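Local coordinates for protein endo-xylogalacturonan hydrolase A (Aspergillus tubingensis, PDB 4C2L) that hydrolyses xylogalacturonan, the xylose-substituted galacturonan of the hairy regions of pectin, and needs those xylose substituents for activity, at residues 152-157 with 175-180; 182-187 with 207-212. One frame throughout, in Å; residues are numbered along the deposited sequence.

Interaction 1 (152-157 with 175-180); sequences KNPPNV and MDANSK. With GOL (glycerol), chain L; SO4 (sulfate ion), chain G.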
loop_
_atom_site.group_PDB
_atom_site.type_symbol
_atom_site.label_atom_id
_atom_site.label_comp_id
_atom_site.label_asym_id
_atom_site.label_seq_id
_atom_site.Cartn_x
_atom_site.Cartn_y
_atom_site.Cartn_z
ATOM N N LYS A 152 7.141 6.299 -10.356
ATOM C CA LYS A 152 6.925 5.592 -11.615
ATOM C C LYS A 152 7.613 4.224 -11.597
ATOM O O LYS A 152 8.796 4.136 -11.268
ATOM C CB LYS A 152 7.534 6.436 -12.749
ATOM C CG LYS A 152 7.490 5.787 -14.119
ATOM C CD LYS A 152 8.161 6.712 -15.129
ATOM C CE LYS A 152 8.332 6.013 -16.468
ATOM N NZ LYS A 152 8.915 6.988 -17.441
ATOM N N ASN A 153 6.858 3.175 -11.917
ATOM C CA ASN A 153 7.405 1.837 -12.172
ATOM C C ASN A 153 8.362 1.305 -11.094
ATOM O O ASN A 153 9.509 0.956 -11.379
ATOM C CB ASN A 153 8.050 1.782 -13.566
ATOM C CG ASN A 153 7.070 2.116 -14.674
ATOM O OD1 ASN A 153 5.853 1.951 -14.508
ATOM N ND2 ASN A 153 7.592 2.575 -15.831
ATOM N N PRO A 154 7.885 1.216 -9.845
ATOM C CA PRO A 154 8.704 0.572 -8.805
ATOM C C PRO A 154 8.851 -0.915 -9.119
ATOM O O PRO A 154 7.929 -1.524 -9.660
ATOM C CB PRO A 154 7.843 0.731 -7.552
ATOM C CG PRO A 154 6.433 0.741 -8.077
ATOM C CD PRO A 154 6.546 1.565 -9.348
ATOM N N PRO A 155 10.008 -1.511 -8.789
ATOM C CA PRO A 155 10.162 -2.958 -8.982
ATOM C C PRO A 155 9.129 -3.751 -8.166
ATOM O O PRO A 155 8.719 -4.840 -8.567
ATOM C CB PRO A 155 11.556 -3.251 -8.414
ATOM C CG PRO A 155 12.267 -1.956 -8.374
ATOM C CD PRO A 155 11.256 -0.834 -8.371
ATOM N N ASN A 156 8.691 -3.188 -7.048
ATOM C CA ASN A 156 7.864 -3.929 -6.075
ATOM C C ASN A 156 7.050 -2.847 -5.340
ATOM O O ASN A 156 6.432 -2.004 -5.983
ATOM C CB ASN A 156 8.833 -4.700 -5.145
ATOM C CG ASN A 156 8.216 -5.921 -4.418
ATOM O OD1 ASN A 156 8.976 -6.789 -3.961
ATOM N ND2 ASN A 156 6.911 -5.960 -4.230
ATOM N N VAL A 157 7.056 -2.842 -4.006
ATOM C CA VAL A 157 6.200 -1.911 -3.243
ATOM C C VAL A 157 6.648 -0.466 -3.484
ATOM O O VAL A 157 7.853 -0.191 -3.554
ATOM C CB VAL A 157 6.245 -2.256 -1.731
ATOM C CG1 VAL A 157 5.491 -1.213 -0.891
ATOM C CG2 VAL A 157 5.659 -3.661 -1.526
ATOM N N MET A 175 1.095 7.894 -8.535
ATOM C CA MET A 175 1.871 6.660 -8.486
ATOM C C MET A 175 1.382 5.732 -9.569
ATOM O O MET A 175 0.192 5.445 -9.665
ATOM C CB MET A 175 1.722 6.014 -7.107
ATOM C CG MET A 175 2.259 6.919 -6.009
ATOM S SD MET A 175 1.491 6.599 -4.415
ATOM C CE MET A 175 1.823 4.848 -4.280
ATOM N N ASP A 176 2.296 5.284 -10.424
ATOM C CA ASP A 176 1.872 4.435 -11.524
ATOM C C ASP A 176 2.909 3.397 -11.854
ATOM O O ASP A 176 4.102 3.694 -11.902
ATOM C CB ASP A 176 1.536 5.282 -12.773
ATOM C CG ASP A 176 2.651 6.260 -13.136
ATOM O OD1 ASP A 176 3.570 5.875 -13.871
ATOM O OD2 ASP A 176 2.609 7.429 -12.714
ATOM N N ALA A 177 2.436 2.177 -12.064
ATOM C CA ALA A 177 3.263 1.068 -12.522
ATOM C C ALA A 177 2.570 0.491 -13.744
ATOM O O ALA A 177 1.435 0.015 -13.633
ATOM C CB ALA A 177 3.381 0.016 -11.424
ATOM N N ASN A 178 3.237 0.567 -14.904
ATOM C CA ASN A 178 2.711 0.040 -16.164
ATOM C C ASN A 178 3.778 -0.758 -16.880
ATOM O O ASN A 178 4.853 -0.235 -17.150
ATOM C CB ASN A 178 2.251 1.184 -17.069
ATOM C CG ASN A 178 1.023 1.886 -16.519
ATOM O OD1 ASN A 178 1.143 2.937 -15.886
ATOM N ND2 ASN A 178 -0.148 1.284 -16.703
ATOM N N SER A 179 3.477 -2.021 -17.153
ATOM C CA SER A 179 4.402 -2.901 -17.850
ATOM C C SER A 179 4.330 -2.690 -19.355
ATOM O O SER A 179 3.257 -2.523 -19.911
ATOM C CB SER A 179 4.056 -4.357 -17.564
ATOM O OG SER A 179 4.953 -5.202 -18.273
ATOM N N LYS A 180 5.490 -2.704 -19.995
ATOM C CA LYS A 180 5.595 -2.642 -21.451
ATOM C C LYS A 180 5.459 -4.022 -22.103
ATOM O O LYS A 180 5.500 -4.147 -23.336
ATOM C CB LYS A 180 6.934 -2.004 -21.813
ATOM C CG LYS A 180 6.960 -0.512 -21.530
ATOM C CD LYS A 180 8.257 0.134 -21.999
ATOM C CE LYS A 180 9.196 0.445 -20.844
ATOM N NZ LYS A 180 8.634 1.434 -19.866
HETATM C C1 GOL L . 11.096 3.581 -18.913
HETATM O O1 GOL L . 11.786 4.304 -17.873
HETATM C C2 GOL L . 10.309 4.497 -19.857
HETATM O O2 GOL L . 8.927 4.508 -19.485
HETATM C C3 GOL L . 10.827 5.933 -19.838
HETATM O O3 GOL L . 12.028 6.022 -20.610
HETATM S S SO4 G . 5.819 7.892 -18.907
HETATM O O1 SO4 G . 4.556 7.502 -18.238
HETATM O O2 SO4 G . 6.685 8.711 -18.024
HETATM O O3 SO4 G . 5.497 8.692 -20.104
HETATM O O4 SO4 G . 6.535 6.656 -19.301
HETATM O O HOH W 1 4.010 3.833 -15.403
HETATM O O HOH W 2 5.923 1.844 -18.529
#
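Lys152 pairs with Asp176 in a parallel beta bridge, their CA atoms 5.2 Å apart and their side chains on the same face of the sheet. The aliphatic part of Lys152 runs past the carboxylate, CG 3.9 Å from Asp176 OD1, and with CG anti to the backbone N (chi1 175°) and every later torsion extended, the chain carries NZ away from the acid. NZ instead donates to O2 and O4 of a sulfate, probably from the crystallisation liquor, and weakly to O2 of a glycerol; Asp176 OD1 forms a salt bridge with Arg150, which also hydrogen-bonds the sulfate. At Asn153 the backbone N meets Asp176 O at 2.8 Å in an almost straight bond lying in the carbonyl plane. The side chain then takes over the pairing: with CG set beside its own backbone N (chi1 -59°), OD1 reaches over Ala177 and accepts from Asn178 N at 3.0 Å, the donor tilted 24° from the amide's carbonyl plane. Its amide thus acts where a strand would offer a backbone carbonyl. A water lies 2.8 Å from Asn153 OD1 and 2.6 Å from Asp176 OD1, while a second water accepts from Asn153 ND2 and Lys180 NZ and donates to Asn178 O, so the polar edge is hydrated. On the apolar flank the ring of Pro154 places CD 4.1 Å from Ala177 CB. The bridge is one coil-to-coil step of the parallel beta-helix of family 28, where strands 142-152 and 168-176 run into their loops. Helix 118-126 covers the turn through Trp121, which touches Asn153 and Ala177, and strand 134-139 meets Pro154 through Leu135.

Interaction 2 (182-187 with 207-212); sequences DNPPKN and VNDDDC
Asp209 fits closely against the two prolines. Its CB lies 3.3 Å from Pro185 O and 4.0 Å from Pro185 CG, the two side chains crossing at about a right angle. The chi1 of -172° swings the carboxylate away from Asp209 N and on to Pro184, whose CB is 3.5 Å from Asp209 OD2. An inverse gamma turn pivots on Pro185, marked by a weak bond from Lys186 N to Pro184 O. Asp210 CB also packs on Asn187 CA at 3.7 Å; elsewhere much of the approach is through water. The Lys186 chain, bent at chi2 (-71°), runs alongside Asp209 in the same direction, yet NZ stays 4.5 Å from Asp209 OD2, too far for a salt bridge; one water accepts from NZ and donates to OD2. A second water accepts from Asn187 N and donates to both Asp209 O and Asp210 OD2, each at 2.8 Å. The amide of Asn187 lies beside the Asp210 carboxylate with the planes 30° apart, while its OD1 is held by Arg132. On the far branch, Asp210 OD1 takes Asp211 N at 2.7 Å through its anti lone pair, a bond that would restrain rotation of the carboxylate. Asp210 is probably the proton donor, as in its relatives. The segments thus meet by carbon packed against carbon and oxygen, plus two water bridges, and the probable acid is held on one oxygen from its own loop and on the other by water shared with Asn187 N.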
loop_
_atom_site.group_PDB
_atom_site.type_symbol
_atom_site.label_atom_id
_atom_site.label_comp_id
_atom_site.label_asym_id
_atom_site.label_seq_id
_atom_site.Cartn_x
_atom_site.Cartn_y
_atom_site.Cartn_z
ATOM N N ASP A 182 3.779 -8.364 -21.415
ATOM C CA ASP A 182 2.621 -9.108 -20.938
ATOM C C ASP A 182 2.764 -9.484 -19.475
ATOM O O ASP A 182 1.822 -9.994 -18.879
ATOM C CB ASP A 182 2.441 -10.381 -21.758
ATOM C CG ASP A 182 2.180 -10.094 -23.223
ATOM O OD1 ASP A 182 1.095 -9.539 -23.511
ATOM O OD2 ASP A 182 3.055 -10.416 -24.071
ATOM N N ASN A 183 3.948 -9.265 -18.910
ATOM C CA ASN A 183 4.157 -9.540 -17.487
ATOM C C ASN A 183 3.685 -8.355 -16.667
ATOM O O ASN A 183 4.160 -7.247 -16.870
ATOM C CB ASN A 183 5.628 -9.813 -17.200
ATOM C CG ASN A 183 6.106 -11.103 -17.833
ATOM O OD1 ASN A 183 5.396 -12.106 -17.817
ATOM N ND2 ASN A 183 7.314 -11.088 -18.348
ATOM N N PRO A 184 2.746 -8.589 -15.728
ATOM C CA PRO A 184 2.224 -7.468 -14.943
ATOM C C PRO A 184 3.209 -6.973 -13.880
ATOM O O PRO A 184 4.166 -7.693 -13.518
ATOM C CB PRO A 184 0.960 -8.040 -14.279
ATOM C CG PRO A 184 1.099 -9.516 -14.351
ATOM C CD PRO A 184 2.155 -9.888 -15.350
ATOM N N PRO A 185 3.001 -5.737 -13.398
ATOM C CA PRO A 185 3.841 -5.195 -12.322
ATOM C C PRO A 185 3.394 -5.779 -10.972
ATOM O O PRO A 185 2.728 -5.110 -10.182
ATOM C CB PRO A 185 3.581 -3.693 -12.398
ATOM C CG PRO A 185 2.237 -3.548 -13.045
ATOM C CD PRO A 185 2.044 -4.748 -13.927
ATOM N N LYS A 186 3.765 -7.032 -10.725
ATOM C CA LYS A 186 3.303 -7.763 -9.537
ATOM C C LYS A 186 3.747 -7.101 -8.230
ATOM O O LYS A 186 4.860 -6.602 -8.140
ATOM C CB LYS A 186 3.863 -9.185 -9.547
ATOM C CG LYS A 186 3.287 -10.094 -10.610
ATOM C CD LYS A 186 1.856 -10.476 -10.312
ATOM C CE LYS A 186 1.420 -11.624 -11.216
ATOM N NZ LYS A 186 -0.005 -11.990 -10.950
ATOM N N ASN A 187 2.869 -7.126 -7.227
ATOM C CA ASN A 187 3.220 -6.711 -5.863
ATOM C C ASN A 187 3.646 -5.253 -5.773
ATOM O O ASN A 187 4.467 -4.902 -4.930
ATOM C CB ASN A 187 4.321 -7.625 -5.301
ATOM C CG ASN A 187 3.964 -9.097 -5.424
ATOM O OD1 ASN A 187 4.556 -9.823 -6.224
ATOM N ND2 ASN A 187 2.974 -9.542 -4.632
ATOM N N VAL A 207 -2.017 3.687 -9.825
ATOM C CA VAL A 207 -2.291 2.726 -10.882
ATOM C C VAL A 207 -1.271 1.621 -10.664
ATOM O O VAL A 207 -0.065 1.853 -10.778
ATOM C CB VAL A 207 -2.116 3.344 -12.295
ATOM C CG1 VAL A 207 -2.225 2.271 -13.388
ATOM C CG2 VAL A 207 -3.099 4.481 -12.513
ATOM N N ASN A 208 -1.740 0.429 -10.313
ATOM C CA ASN A 208 -0.802 -0.648 -9.963
ATOM C C ASN A 208 -1.428 -2.027 -10.139
ATOM O O ASN A 208 -2.404 -2.177 -10.858
ATOM C CB ASN A 208 -0.311 -0.452 -8.516
ATOM C CG ASN A 208 -1.395 -0.750 -7.484
ATOM O OD1 ASN A 208 -2.571 -0.837 -7.823
ATOM N ND2 ASN A 208 -1.000 -0.900 -6.228
ATOM N N ASP A 209 -0.861 -3.032 -9.482
ATOM C CA ASP A 209 -1.360 -4.392 -9.626
ATOM C C ASP A 209 -1.373 -5.133 -8.299
ATOM O O ASP A 209 -1.315 -6.358 -8.267
ATOM C CB ASP A 209 -0.538 -5.159 -10.681
ATOM C CG ASP A 209 -1.118 -6.517 -11.010
ATOM O OD1 ASP A 209 -2.364 -6.632 -11.119
ATOM O OD2 ASP A 209 -0.326 -7.488 -11.124
ATOM N N ASP A 210 -1.472 -4.398 -7.201
ATOM C CA ASP A 210 -1.602 -5.055 -5.893
ATOM C C ASP A 210 -2.311 -4.107 -4.950
ATOM O O ASP A 210 -2.961 -3.186 -5.409
ATOM C CB ASP A 210 -0.248 -5.534 -5.341
ATOM C CG ASP A 210 -0.393 -6.807 -4.495
ATOM O OD1 ASP A 210 -1.111 -6.767 -3.460
ATOM O OD2 ASP A 210 0.172 -7.863 -4.876
ATOM N N ASP A 211 -2.250 -4.352 -3.643
ATOM C CA ASP A 211 -2.967 -3.486 -2.710
ATOM C C ASP A 211 -2.697 -2.009 -2.952
ATOM O O ASP A 211 -1.554 -1.600 -3.148
ATOM C CB ASP A 211 -2.592 -3.846 -1.261
ATOM C CG ASP A 211 -3.065 -5.233 -0.878
ATOM O OD1 ASP A 211 -4.092 -5.664 -1.429
ATOM O OD2 ASP A 211 -2.432 -5.893 -0.031
ATOM N N CYS A 212 -3.760 -1.221 -2.943
ATOM C CA CYS A 212 -3.664 0.219 -2.991
ATOM C C CYS A 212 -3.016 0.706 -1.681
ATOM O O CYS A 212 -1.947 1.327 -1.684
ATOM C CB CYS A 212 -5.066 0.822 -3.196
ATOM S SG CYS A 212 -4.895 2.540 -3.700
HETATM O O HOH W 3 -1.604 -9.864 -11.931
HETATM O O HOH W 4 0.451 -8.471 -7.551
#

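Interactions 1 and 2 follow one another along the chain, with centres about 7 Å apart, and join successive coils of the beta-helix. Two probable hydrogen bonds connect them: Asn156 ND2 lies 2.8 Å from Asn187 O, and Met175 O 2.8 Å from Val207 N, the latter between strands 168-176 and 199-207. Packing adds Pro185 CG at 3.7 Å from Ala177 O. Interaction 2 holds the probable proton donor Asp210, whose side chain is about 4 Å from that of His233, probably also catalytic; a sulfate other than that of interaction 1, probably from the crystallisation liquor, lies about 4 Å from the Asp210 side chain. The Ala177 side chain stands about 9 Å from that of Asp210.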